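Side-chain contacts in trimethylamine-N-oxide reductase (Haemophilus influenzae, PDB 7L5I), which probably reduces trimethylamine N-oxide and related oxides at a molybdenum centre carried by two molybdopterin guanine dinucleotide cofactors: residues S201-S206 and I232-K237; N162-F167 and K549-E554; A301-Y306 and I631-D636; A425-R430 and K440-N445. All blocks are in the same frame, centred on the assembly; numbering follows the deposited sequence.

Contact 1: S201-S206 and I232-K237; sequences SILESS and IEYFKK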
loop_
_atom_site.group_PDB
_atom_site.type_symbol
_atom_site.label_atom_id
_atom_site.label_comp_id
_atom_site.label_asym_id
_atom_site.label_seq_id
_atom_site.Cartn_x
_atom_site.Cartn_y
_atom_site.Cartn_z
ATOM N N SER A 201 9.631 -24.708 0.729
ATOM C CA SER A 201 8.617 -25.657 1.185
ATOM C C SER A 201 7.417 -25.677 0.242
ATOM O O SER A 201 6.860 -26.744 -0.032
ATOM C CB SER A 201 8.205 -25.293 2.608
ATOM O OG SER A 201 7.197 -26.135 3.146
ATOM N N ILE A 202 6.983 -24.500 -0.236
ATOM C CA ILE A 202 5.889 -24.445 -1.203
ATOM C C ILE A 202 6.278 -25.215 -2.470
ATOM O O ILE A 202 5.521 -26.055 -2.972
ATOM C CB ILE A 202 5.540 -22.986 -1.550
ATOM C CG1 ILE A 202 5.197 -22.154 -0.308
ATOM C CG2 ILE A 202 4.377 -22.926 -2.550
ATOM C CD1 ILE A 202 4.215 -22.779 0.610
ATOM N N LEU A 203 7.467 -24.929 -3.005
ATOM C CA LEU A 203 7.871 -25.560 -4.258
ATOM C C LEU A 203 7.876 -27.071 -4.129
ATOM O O LEU A 203 7.454 -27.784 -5.034
ATOM C CB LEU A 203 9.266 -25.078 -4.662
ATOM C CG LEU A 203 9.499 -23.663 -5.159
ATOM C CD1 LEU A 203 10.968 -23.494 -5.546
ATOM C CD2 LEU A 203 8.609 -23.374 -6.340
ATOM N N GLU A 204 8.352 -27.571 -3.000
ATOM C CA GLU A 204 8.510 -28.995 -2.785
ATOM C C GLU A 204 7.195 -29.670 -2.440
ATOM O O GLU A 204 6.937 -30.791 -2.893
ATOM C CB GLU A 204 9.549 -29.175 -1.662
ATOM C CG GLU A 204 9.840 -30.587 -1.256
ATOM C CD GLU A 204 10.899 -30.645 -0.164
ATOM O OE1 GLU A 204 10.858 -29.801 0.757
ATOM O OE2 GLU A 204 11.784 -31.524 -0.237
ATOM N N SER A 205 6.335 -29.011 -1.660
ATOM C CA SER A 205 5.220 -29.691 -1.037
ATOM C C SER A 205 3.836 -29.178 -1.389
ATOM O O SER A 205 2.878 -29.912 -1.147
ATOM C CB SER A 205 5.345 -29.641 0.500
ATOM O OG SER A 205 6.429 -30.439 0.932
ATOM N N SER A 206 3.681 -27.955 -1.922
ATOM C CA SER A 206 2.344 -27.488 -2.271
ATOM C C SER A 206 1.892 -28.058 -3.615
ATOM O O SER A 206 2.585 -27.921 -4.623
ATOM C CB SER A 206 2.274 -25.964 -2.356
ATOM O OG SER A 206 2.579 -25.337 -1.114
ATOM N N ILE A 232 9.083 -13.017 -7.229
ATOM C CA ILE A 232 8.587 -13.266 -8.582
ATOM C C ILE A 232 9.295 -14.469 -9.190
ATOM O O ILE A 232 8.663 -15.309 -9.846
ATOM C CB ILE A 232 8.736 -12.001 -9.447
ATOM C CG1 ILE A 232 7.661 -10.984 -9.050
ATOM C CG2 ILE A 232 8.657 -12.361 -10.924
ATOM C CD1 ILE A 232 7.861 -9.628 -9.611
ATOM N N GLU A 233 10.596 -14.601 -8.948
ATOM C CA GLU A 233 11.324 -15.780 -9.413
ATOM C C GLU A 233 10.717 -17.067 -8.865
ATOM O O GLU A 233 10.639 -18.078 -9.577
ATOM C CB GLU A 233 12.798 -15.680 -9.024
ATOM C CG GLU A 233 13.650 -16.814 -9.549
ATOM C CD GLU A 233 15.156 -16.608 -9.350
ATOM O OE1 GLU A 233 15.604 -15.471 -9.083
ATOM O OE2 GLU A 233 15.897 -17.595 -9.492
ATOM N N TYR A 234 10.285 -17.056 -7.601
ATOM C CA TYR A 234 9.696 -18.263 -7.022
ATOM C C TYR A 234 8.340 -18.573 -7.637
ATOM O O TYR A 234 8.024 -19.741 -7.899
ATOM C CB TYR A 234 9.570 -18.137 -5.502
ATOM C CG TYR A 234 10.806 -18.564 -4.742
ATOM C CD1 TYR A 234 11.224 -19.894 -4.759
ATOM C CD2 TYR A 234 11.518 -17.648 -3.971
ATOM C CE1 TYR A 234 12.351 -20.300 -4.062
ATOM C CE2 TYR A 234 12.647 -18.046 -3.265
ATOM C CZ TYR A 234 13.052 -19.368 -3.311
ATOM O OH TYR A 234 14.164 -19.749 -2.595
ATOM N N PHE A 235 7.514 -17.548 -7.893
ATOM C CA PHE A 235 6.241 -17.802 -8.562
ATOM C C PHE A 235 6.465 -18.414 -9.941
ATOM O O PHE A 235 5.730 -19.318 -10.367
ATOM C CB PHE A 235 5.437 -16.514 -8.679
ATOM C CG PHE A 235 4.597 -16.205 -7.451
ATOM C CD1 PHE A 235 3.463 -16.940 -7.182
ATOM C CD2 PHE A 235 4.961 -15.182 -6.586
ATOM C CE1 PHE A 235 2.695 -16.681 -6.075
ATOM C CE2 PHE A 235 4.204 -14.909 -5.461
ATOM C CZ PHE A 235 3.064 -15.667 -5.192
ATOM N N LYS A 236 7.470 -17.918 -10.662
ATOM C CA LYS A 236 7.794 -18.472 -11.976
ATOM C C LYS A 236 8.244 -19.924 -11.865
ATOM O O LYS A 236 7.873 -20.763 -12.698
ATOM C CB LYS A 236 8.869 -17.617 -12.649
ATOM C CG LYS A 236 8.390 -16.205 -13.031
ATOM C CD LYS A 236 7.586 -16.209 -14.316
ATOM C CE LYS A 236 8.495 -16.438 -15.507
ATOM N NZ LYS A 236 7.716 -16.334 -16.759
ATOM N N LYS A 237 9.062 -20.238 -10.854
ATOM C CA LYS A 237 9.487 -21.616 -10.657
ATOM C C LYS A 237 8.301 -22.507 -10.355
ATOM O O LYS A 237 8.231 -23.660 -10.827
ATOM C CB LYS A 237 10.495 -21.707 -9.517
ATOM C CG LYS A 237 11.853 -21.164 -9.822
ATOM C CD LYS A 237 12.809 -21.532 -8.699
ATOM C CE LYS A 237 14.072 -20.701 -8.746
ATOM N NZ LYS A 237 14.368 -20.077 -7.414
#
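The ring of Y234 receives L203 at its edge: CD1 of the leucine lies in the ring plane, 3.7 Å from CD1 of Y234. W199 stacks on the same ring. The two side chains meet at about a right angle, the leucine reaching over from helix 199-205 to helix 230-240. This is a helix-helix contact beside the Rossmann-like parallel sheet of strand order 3-2-1-4-5. Helix 199-205 leads into strand 208-212, and helix 230-240 lies in the crossover from that strand to strand 244-249. Both lie over the same face of the sheet, where I202 and F235 each touch I209.

L203 carries its CG beside the backbone N (chi1 -71°), and chi2 of -177° extends CD1 toward the edge of the Y234 ring. A polar tie accompanies this packing, since Y234 OH is hydrogen-bonded to E200 of helix 199-205. K237 contributes only aliphatic carbon: its CD approaches L203 CD1 to 4.1 Å, while its amine turns back along its own helix to a long salt bridge, NZ to E233 OE2 3.6 Å. The other leucine branch, CD2, sits 4.0 Å from Y234 O and 4.1 Å from K237 CB.

Contact 2: N162-F167 and K549-E554; sequences NATGGF and KRAGVE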
loop_
_atom_site.group_PDB
_atom_site.type_symbol
_atom_site.label_atom_id
_atom_site.label_comp_id
_atom_site.label_asym_id
_atom_site.label_seq_id
_atom_site.Cartn_x
_atom_site.Cartn_y
_atom_site.Cartn_z
ATOM N N ASN A 162 9.099 16.220 16.499
ATOM C CA ASN A 162 9.325 15.795 17.876
ATOM C C ASN A 162 10.361 16.663 18.560
ATOM O O ASN A 162 10.202 16.995 19.735
ATOM C CB ASN A 162 9.722 14.328 17.924
ATOM C CG ASN A 162 8.533 13.425 17.869
ATOM O OD1 ASN A 162 7.446 13.799 18.293
ATOM N ND2 ASN A 162 8.724 12.223 17.349
ATOM N N ALA A 163 11.413 17.045 17.843
ATOM C CA ALA A 163 12.418 17.922 18.438
ATOM C C ALA A 163 11.867 19.301 18.789
ATOM O O ALA A 163 12.448 19.984 19.636
ATOM C CB ALA A 163 13.606 18.083 17.497
ATOM N N THR A 164 10.788 19.739 18.149
ATOM C CA THR A 164 10.206 21.047 18.411
ATOM C C THR A 164 8.914 20.997 19.218
ATOM O O THR A 164 8.249 22.019 19.338
ATOM C CB THR A 164 9.976 21.812 17.103
ATOM O OG1 THR A 164 9.198 21.029 16.164
ATOM C CG2 THR A 164 11.323 22.181 16.456
ATOM N N GLY A 165 8.556 19.850 19.795
ATOM C CA GLY A 165 7.439 19.816 20.718
ATOM C C GLY A 165 6.420 18.719 20.521
ATOM O O GLY A 165 5.569 18.503 21.392
ATOM N N GLY A 166 6.469 18.032 19.392
ATOM C CA GLY A 166 5.533 16.944 19.126
ATOM C C GLY A 166 4.546 17.300 18.026
ATOM O O GLY A 166 4.563 18.390 17.453
ATOM N N PHE A 167 3.676 16.331 17.732
ATOM C CA PHE A 167 2.710 16.464 16.652
ATOM C C PHE A 167 1.652 15.388 16.812
ATOM O O PHE A 167 1.843 14.396 17.516
ATOM C CB PHE A 167 3.371 16.303 15.280
ATOM C CG PHE A 167 3.939 14.926 15.046
ATOM C CD1 PHE A 167 5.165 14.552 15.601
ATOM C CD2 PHE A 167 3.248 13.999 14.297
ATOM C CE1 PHE A 167 5.676 13.261 15.394
ATOM C CE2 PHE A 167 3.748 12.708 14.089
ATOM C CZ PHE A 167 4.963 12.341 14.616
ATOM N N LYS A 549 17.499 24.392 13.143
ATOM C CA LYS A 549 18.358 25.493 13.546
ATOM C C LYS A 549 17.542 26.716 13.918
ATOM O O LYS A 549 17.833 27.387 14.909
ATOM C CB LYS A 549 19.325 25.834 12.415
ATOM C CG LYS A 549 20.355 26.886 12.798
ATOM C CD LYS A 549 21.055 27.458 11.581
ATOM C CE LYS A 549 20.874 28.973 11.532
ATOM N NZ LYS A 549 19.443 29.387 11.340
ATOM N N ARG A 550 16.519 27.041 13.119
ATOM C CA ARG A 550 15.683 28.180 13.460
ATOM C C ARG A 550 14.948 27.972 14.775
ATOM O O ARG A 550 14.597 28.951 15.446
ATOM C CB ARG A 550 14.694 28.453 12.325
ATOM C CG ARG A 550 15.366 29.002 11.096
ATOM C CD ARG A 550 14.479 28.911 9.858
ATOM N NE ARG A 550 15.016 29.744 8.778
ATOM C CZ ARG A 550 16.076 29.438 8.036
ATOM N NH1 ARG A 550 16.735 28.304 8.211
ATOM N NH2 ARG A 550 16.460 30.284 7.094
ATOM N N ALA A 551 14.695 26.716 15.160
ATOM C CA ALA A 551 14.030 26.424 16.426
ATOM C C ALA A 551 15.008 26.168 17.565
ATOM O O ALA A 551 14.572 25.863 18.678
ATOM C CB ALA A 551 13.122 25.206 16.274
ATOM N N GLY A 552 16.308 26.242 17.303
ATOM C CA GLY A 552 17.294 26.053 18.349
ATOM C C GLY A 552 17.608 24.620 18.704
ATOM O O GLY A 552 18.218 24.387 19.754
ATOM N N VAL A 553 17.251 23.643 17.847
ATOM C CA VAL A 553 17.430 22.236 18.193
ATOM C C VAL A 553 18.204 21.483 17.111
ATOM O O VAL A 553 18.009 20.278 16.915
ATOM C CB VAL A 553 16.069 21.566 18.460
ATOM C CG1 VAL A 553 15.338 22.225 19.645
ATOM C CG2 VAL A 553 15.174 21.644 17.232
ATOM N N GLU A 554 19.101 22.168 16.405
ATOM C CA GLU A 554 19.873 21.487 15.375
ATOM C C GLU A 554 20.738 20.370 15.959
ATOM O O GLU A 554 20.853 19.286 15.373
ATOM C CB GLU A 554 20.740 22.481 14.611
ATOM C CG GLU A 554 21.463 21.827 13.452
ATOM C CD GLU A 554 22.602 22.657 12.917
ATOM O OE1 GLU A 554 22.493 23.903 12.933
ATOM O OE2 GLU A 554 23.615 22.055 12.497
#
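Two helix C-termini meet at the protein surface in a small apolar contact, A163 and T164 at the end of helix 153-163 packing against A551 and V553 around the C-terminal turn of helix 540-550. All four are partly exposed, and the backbones come close, with 6.6 Å between CA of A163 and CA of V553. The tightest touch is methyl to methyl, T164 CG2 to A551 CB at 3.5 Å. V553 works with both branches. Its CG2 lies 3.9 Å from A163 CB and also meets T164 CG2, whereas CG1 rests 3.7 Å from the carbonyl oxygen A163 O.

Helix 540-550 closes in a Schellman motif: G552 has a positive phi of 81°, and its N reaches back to K549 O at 3.1 Å. The reversal delivers V553 to the N-cap position of helix 554-558, with its side chain directed at A163. A551 and V553 thus flank the turn and offer their methyls to the same partner segment.

For T164 the first torsion sorts the two branches. With chi1 at 54°, OG1 stands between the backbone N and the carbonyl carbon and is hydrogen-bonded to Y160 O in the last turn of its own helix, while CG2 is left to face A551 and V553. R550 faces other partners, its guanidinium forming salt bridges with E546 and with D119 of helix 114-131.

Contact 3: A301-Y306 and I631-D636; sequences AKFEEY and IEIFSD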
loop_
_atom_site.group_PDB
_atom_site.type_symbol
_atom_site.label_atom_id
_atom_site.label_comp_id
_atom_site.label_asym_id
_atom_site.label_seq_id
_atom_site.Cartn_x
_atom_site.Cartn_y
_atom_site.Cartn_z
ATOM N N ALA A 301 -17.649 -24.434 16.760
ATOM C CA ALA A 301 -19.028 -24.939 16.789
ATOM C C ALA A 301 -20.047 -23.809 16.691
ATOM O O ALA A 301 -21.096 -23.967 16.051
ATOM C CB ALA A 301 -19.275 -25.749 18.063
ATOM N N LYS A 302 -19.776 -22.668 17.326
ATOM C CA LYS A 302 -20.669 -21.520 17.203
ATOM C C LYS A 302 -20.693 -21.003 15.775
ATOM O O LYS A 302 -21.753 -20.652 15.248
ATOM C CB LYS A 302 -20.248 -20.416 18.171
ATOM C CG LYS A 302 -21.280 -19.313 18.302
ATOM C CD LYS A 302 -21.988 -19.398 19.640
ATOM C CE LYS A 302 -23.378 -18.775 19.613
ATOM N NZ LYS A 302 -24.448 -19.824 19.634
ATOM N N PHE A 303 -19.534 -20.980 15.113
ATOM C CA PHE A 303 -19.498 -20.581 13.712
ATOM C C PHE A 303 -20.268 -21.562 12.838
ATOM O O PHE A 303 -20.955 -21.162 11.889
ATOM C CB PHE A 303 -18.040 -20.472 13.242
ATOM C CG PHE A 303 -17.898 -20.252 11.775
ATOM C CD1 PHE A 303 -18.230 -19.034 11.216
ATOM C CD2 PHE A 303 -17.418 -21.241 10.959
ATOM C CE1 PHE A 303 -18.097 -18.826 9.867
ATOM C CE2 PHE A 303 -17.312 -21.050 9.593
ATOM C CZ PHE A 303 -17.642 -19.830 9.056
ATOM N N GLU A 304 -20.136 -22.861 13.111
ATOM C CA GLU A 304 -20.787 -23.845 12.262
ATOM C C GLU A 304 -22.305 -23.690 12.300
ATOM O O GLU A 304 -22.977 -23.963 11.302
ATOM C CB GLU A 304 -20.385 -25.261 12.677
ATOM C CG GLU A 304 -20.669 -26.290 11.588
ATOM C CD GLU A 304 -20.427 -27.731 12.029
ATOM O OE1 GLU A 304 -21.223 -28.224 12.854
ATOM O OE2 GLU A 304 -19.450 -28.375 11.551
ATOM N N GLU A 305 -22.857 -23.245 13.427
ATOM C CA GLU A 305 -24.293 -22.992 13.488
ATOM C C GLU A 305 -24.706 -21.913 12.495
ATOM O O GLU A 305 -25.799 -21.959 11.926
ATOM C CB GLU A 305 -24.703 -22.560 14.893
ATOM C CG GLU A 305 -24.608 -23.631 15.943
ATOM C CD GLU A 305 -25.313 -23.231 17.225
ATOM O OE1 GLU A 305 -25.070 -22.103 17.716
ATOM O OE2 GLU A 305 -26.126 -24.038 17.727
ATOM N N TYR A 306 -23.860 -20.901 12.312
ATOM C CA TYR A 306 -24.124 -19.878 11.301
ATOM C C TYR A 306 -23.980 -20.463 9.907
ATOM O O TYR A 306 -24.819 -20.249 9.023
ATOM C CB TYR A 306 -23.155 -18.706 11.503
ATOM C CG TYR A 306 -23.135 -17.691 10.377
ATOM C CD1 TYR A 306 -24.144 -16.744 10.253
ATOM C CD2 TYR A 306 -22.075 -17.636 9.477
ATOM C CE1 TYR A 306 -24.123 -15.794 9.237
ATOM C CE2 TYR A 306 -22.053 -16.690 8.454
ATOM C CZ TYR A 306 -23.071 -15.766 8.355
ATOM O OH TYR A 306 -23.048 -14.833 7.363
ATOM N N ILE A 631 -6.504 -20.406 17.595
ATOM C CA ILE A 631 -7.111 -19.603 16.538
ATOM C C ILE A 631 -8.554 -19.258 16.903
ATOM O O ILE A 631 -9.387 -20.146 17.070
ATOM C CB ILE A 631 -7.071 -20.350 15.202
ATOM C CG1 ILE A 631 -5.638 -20.694 14.821
ATOM C CG2 ILE A 631 -7.725 -19.517 14.120
ATOM C CD1 ILE A 631 -5.537 -21.704 13.678
ATOM N N GLU A 632 -8.880 -17.971 16.926
ATOM C CA GLU A 632 -10.184 -17.514 17.414
ATOM C C GLU A 632 -11.128 -17.352 16.228
ATOM O O GLU A 632 -11.251 -16.286 15.633
ATOM C CB GLU A 632 -10.044 -16.224 18.218
ATOM C CG GLU A 632 -9.116 -16.348 19.398
ATOM C CD GLU A 632 -9.819 -16.200 20.740
ATOM O OE1 GLU A 632 -10.567 -15.210 20.928
ATOM O OE2 GLU A 632 -9.605 -17.074 21.616
ATOM N N ILE A 633 -11.803 -18.443 15.891
ATOM C CA ILE A 633 -12.876 -18.368 14.894
ATOM C C ILE A 633 -14.051 -17.577 15.442
ATOM O O ILE A 633 -14.646 -16.764 14.740
ATOM C CB ILE A 633 -13.284 -19.784 14.471
ATOM C CG1 ILE A 633 -12.128 -20.440 13.719
ATOM C CG2 ILE A 633 -14.545 -19.727 13.609
ATOM C CD1 ILE A 633 -12.407 -21.876 13.293
ATOM N N PHE A 634 -14.402 -17.807 16.702
ATOM C CA PHE A 634 -15.266 -16.920 17.472
ATOM C C PHE A 634 -14.385 -16.190 18.470
ATOM O O PHE A 634 -13.625 -16.826 19.218
ATOM C CB PHE A 634 -16.356 -17.699 18.194
ATOM C CG PHE A 634 -17.378 -16.811 18.865
ATOM C CD1 PHE A 634 -17.153 -16.314 20.125
ATOM C CD2 PHE A 634 -18.553 -16.480 18.217
ATOM C CE1 PHE A 634 -18.087 -15.506 20.733
ATOM C CE2 PHE A 634 -19.493 -15.670 18.825
ATOM C CZ PHE A 634 -19.252 -15.182 20.084
ATOM N N SER A 635 -14.461 -14.862 18.459
ATOM C CA SER A 635 -13.725 -14.010 19.382
ATOM C C SER A 635 -14.724 -13.394 20.350
ATOM O O SER A 635 -15.534 -12.541 19.963
ATOM C CB SER A 635 -12.973 -12.906 18.650
ATOM O OG SER A 635 -12.528 -11.927 19.580
ATOM N N ASP A 636 -14.677 -13.831 21.608
ATOM C CA ASP A 636 -15.551 -13.233 22.615
ATOM C C ASP A 636 -15.203 -11.764 22.826
ATOM O O ASP A 636 -16.092 -10.944 23.086
ATOM C CB ASP A 636 -15.415 -14.024 23.921
ATOM C CG ASP A 636 -16.566 -13.782 24.891
ATOM O OD1 ASP A 636 -17.728 -14.087 24.538
ATOM O OD2 ASP A 636 -16.296 -13.320 26.021
#
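Helix 300-307 and the chain leaving strand 631-632 have their nearest CA atoms at F303 and F634, 6.7 Å apart, but the touching pairs are staggered, F303 with I633 and K302 with F634; just before this point E632 centres an inverse gamma turn, spanned by a weak bond from I633 N to I631 O. I633 and F634 then present their side chains to the helix at two neighbouring points.

The buried one joins I633 and F303. The CG2 methyl of the isoleucine presses against CB of F303 at 3.6 Å and stays 3.9 Å from its CG, so that the contact falls on the root of the phenylalanine and the two side chains cross at about a right angle. With chi1 at 172°, the F303 ring extends inward to M364 and T367 of helix 359-372 and to L276 of helix 271-284.

Nearer the solvent, K302 and F634 lie side by side and point the same way, K302 CG approaching F634 CD2 to 3.9 Å. The lysine chain bends at chi2 (107°) and again at chi4, which leads its amine away from the ring to E305, about one helical turn on, in a salt bridge of 3.0 Å from NZ to OE1.

Strands 297-298 and 631-632 pair in parallel, and each runs into a helix, 300-307 and 636-641, the latter N-capped by S635 OG bonded to V638 N; the contact is the apolar packing beside this two-stranded parallel ladder.

Contact 4: A425-R430 and K440-N445; sequences AFPLAR and KKIQYN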
loop_
_atom_site.group_PDB
_atom_site.type_symbol
_atom_site.label_atom_id
_atom_site.label_comp_id
_atom_site.label_asym_id
_atom_site.label_seq_id
_atom_site.Cartn_x
_atom_site.Cartn_y
_atom_site.Cartn_z
ATOM N N ALA A 425 -4.281 10.627 18.269
ATOM C CA ALA A 425 -4.038 9.835 17.066
ATOM C C ALA A 425 -5.279 9.042 16.667
ATOM O O ALA A 425 -5.974 8.471 17.505
ATOM C CB ALA A 425 -2.876 8.864 17.283
ATOM N N PHE A 426 -5.531 8.983 15.375
ATOM C CA PHE A 426 -6.749 8.396 14.835
ATOM C C PHE A 426 -6.421 7.443 13.697
ATOM O O PHE A 426 -5.370 7.562 13.067
ATOM C CB PHE A 426 -7.662 9.512 14.320
ATOM C CG PHE A 426 -6.957 10.487 13.408
ATOM C CD1 PHE A 426 -6.887 10.254 12.048
ATOM C CD2 PHE A 426 -6.359 11.634 13.921
ATOM C CE1 PHE A 426 -6.271 11.149 11.204
ATOM C CE2 PHE A 426 -5.725 12.530 13.084
ATOM C CZ PHE A 426 -5.661 12.286 11.738
ATOM N N PRO A 427 -7.313 6.493 13.399
ATOM C CA PRO A 427 -7.127 5.650 12.194
ATOM C C PRO A 427 -6.956 6.546 10.980
ATOM O O PRO A 427 -7.782 7.422 10.717
ATOM C CB PRO A 427 -8.424 4.835 12.122
ATOM C CG PRO A 427 -9.055 4.956 13.464
ATOM C CD PRO A 427 -8.615 6.255 14.049
ATOM N N LEU A 428 -5.880 6.332 10.220
ATOM C CA LEU A 428 -5.391 7.425 9.390
ATOM C C LEU A 428 -6.323 7.786 8.242
ATOM O O LEU A 428 -6.295 8.935 7.776
ATOM C CB LEU A 428 -4.001 7.099 8.848
ATOM C CG LEU A 428 -3.891 6.310 7.551
ATOM C CD1 LEU A 428 -2.436 6.295 7.152
ATOM C CD2 LEU A 428 -4.424 4.904 7.721
ATOM N N ALA A 429 -7.137 6.854 7.755
ATOM C CA ALA A 429 -8.041 7.214 6.668
ATOM C C ALA A 429 -9.240 8.049 7.132
ATOM O O ALA A 429 -10.104 8.378 6.309
ATOM C CB ALA A 429 -8.506 5.958 5.924
ATOM N N ARG A 430 -9.308 8.423 8.411
ATOM C CA ARG A 430 -10.231 9.450 8.874
ATOM C C ARG A 430 -9.691 10.878 8.666
ATOM O O ARG A 430 -10.327 11.825 9.117
ATOM C CB ARG A 430 -10.554 9.237 10.359
ATOM C CG ARG A 430 -11.166 7.878 10.712
ATOM C CD ARG A 430 -12.605 7.696 10.213
ATOM N NE ARG A 430 -12.655 7.402 8.796
ATOM C CZ ARG A 430 -13.508 7.952 7.936
ATOM N NH1 ARG A 430 -14.409 8.842 8.337
ATOM N NH2 ARG A 430 -13.447 7.632 6.659
ATOM N N LYS A 440 -15.333 15.556 16.871
ATOM C CA LYS A 440 -16.163 14.409 16.553
ATOM C C LYS A 440 -15.592 13.168 17.209
ATOM O O LYS A 440 -14.372 13.014 17.317
ATOM C CB LYS A 440 -16.244 14.236 15.041
ATOM C CG LYS A 440 -17.148 13.136 14.551
ATOM C CD LYS A 440 -17.365 13.315 13.055
ATOM C CE LYS A 440 -17.846 12.081 12.348
ATOM N NZ LYS A 440 -18.269 12.518 10.966
ATOM N N LYS A 441 -16.473 12.282 17.657
ATOM C CA LYS A 441 -16.043 11.034 18.281
ATOM C C LYS A 441 -16.425 9.860 17.399
ATOM O O LYS A 441 -17.489 9.863 16.773
ATOM C CB LYS A 441 -16.667 10.858 19.663
ATOM C CG LYS A 441 -16.519 12.084 20.539
ATOM C CD LYS A 441 -16.618 11.741 22.020
ATOM C CE LYS A 441 -16.725 13.001 22.884
ATOM N NZ LYS A 441 -15.480 13.293 23.663
ATOM N N ILE A 442 -15.547 8.848 17.352
ATOM C CA ILE A 442 -15.818 7.610 16.643
ATOM C C ILE A 442 -15.409 6.432 17.523
ATOM O O ILE A 442 -14.624 6.560 18.467
ATOM C CB ILE A 442 -15.083 7.520 15.286
ATOM C CG1 ILE A 442 -13.561 7.486 15.497
ATOM C CG2 ILE A 442 -15.466 8.672 14.397
ATOM C CD1 ILE A 442 -12.795 7.213 14.216
ATOM N N GLN A 443 -15.954 5.267 17.185
ATOM C CA GLN A 443 -15.572 4.017 17.830
ATOM C C GLN A 443 -14.439 3.379 17.040
ATOM O O GLN A 443 -14.411 3.468 15.810
ATOM C CB GLN A 443 -16.775 3.070 17.895
ATOM C CG GLN A 443 -17.678 3.308 19.116
ATOM C CD GLN A 443 -16.989 2.904 20.413
ATOM O OE1 GLN A 443 -16.427 1.791 20.540
ATOM N NE2 GLN A 443 -16.992 3.812 21.376
ATOM N N TYR A 444 -13.509 2.737 17.757
ATOM C CA TYR A 444 -12.344 2.109 17.122
ATOM C C TYR A 444 -11.844 0.997 18.034
ATOM O O TYR A 444 -11.351 1.269 19.140
ATOM C CB TYR A 444 -11.235 3.137 16.850
ATOM C CG TYR A 444 -9.901 2.496 16.481
ATOM C CD1 TYR A 444 -9.703 1.913 15.238
ATOM C CD2 TYR A 444 -8.859 2.471 17.386
ATOM C CE1 TYR A 444 -8.491 1.322 14.910
ATOM C CE2 TYR A 444 -7.645 1.883 17.081
ATOM C CZ TYR A 444 -7.459 1.317 15.832
ATOM O OH TYR A 444 -6.230 0.725 15.545
ATOM N N ASN A 445 -11.968 -0.242 17.562
ATOM C CA ASN A 445 -11.374 -1.408 18.207
ATOM C C ASN A 445 -11.645 -1.435 19.706
ATOM O O ASN A 445 -10.758 -1.718 20.509
ATOM C CB ASN A 445 -9.873 -1.464 17.936
ATOM C CG ASN A 445 -9.294 -2.871 18.123
ATOM O OD1 ASN A 445 -10.020 -3.851 18.100
ATOM N ND2 ASN A 445 -7.983 -2.959 18.262
#
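The carbonyl oxygen P427 O accepts the backbone N of R430 at 2.9 Å, closing a 3-10 turn over 428-430, and both residues of this bond touch I442 on the facing strand. The isoleucine meets them with a single atom: CD1 is 3.9 Å from R430 CG, almost as near to R430 CD, and more loosely set against P427 CD at 4.3 Å. A chi1 of 65° places its CG1 between the backbone N and the carbonyl carbon, and the extended chi2 then pushes CD1 forward to the arginine. Further along the strand, P427 CG lies 3.6 Å from Y444 CD1, the proline ring and the tyrosine sliding past each other in opposite directions. N445 CB covers one face of the tyrosine ring, 4.0 Å above its centre.

I442 and Y444 belong to strand 441-444, which forms a beta hairpin with strand 447-450; the backbone of I442 pairs with that of I449. Across the contact, residues 426-427 form a short, weakly bonded strand parallel to strand 170-171, followed by helix 431-436, for which R430 is the N-cap residue. P427 carries this small ladder against the hairpin, touching I449 as well.

The R430 chain bends at chi2 and chi3, laying its aliphatic part on I442 while its guanidinium is held by two carboxylates: NH2 forms a salt bridge with D774, NH1 with D433. The second oxygen of D433 pairs with K440 NZ, so one aspartate serves a cation from each segment. The R430 side chain remains about 12 Å from a bound molybdopterin guanine dinucleotide.

In the fold
Contact 2 is the surface contact of the four, all its touching residues being partly exposed; contacts 1, 3 and 4 are partly buried, and contact 4, its centre about 19 Å from that of the chain, is the most central. All four rest mainly on apolar carbon, but the elements differ: two helices in contact 1, two helix ends in contact 2, a helix and a strand exit in contact 3, a hairpin against a short strand and the 3-10 turn after it in contact 4. Lysines turn their amines to acids within their own helix in contacts 1 and 3, whereas contact 4 has carboxylates around an arginine. Contact 4 is nested in the loops closed by contacts 2 and 3, which cross along the chain.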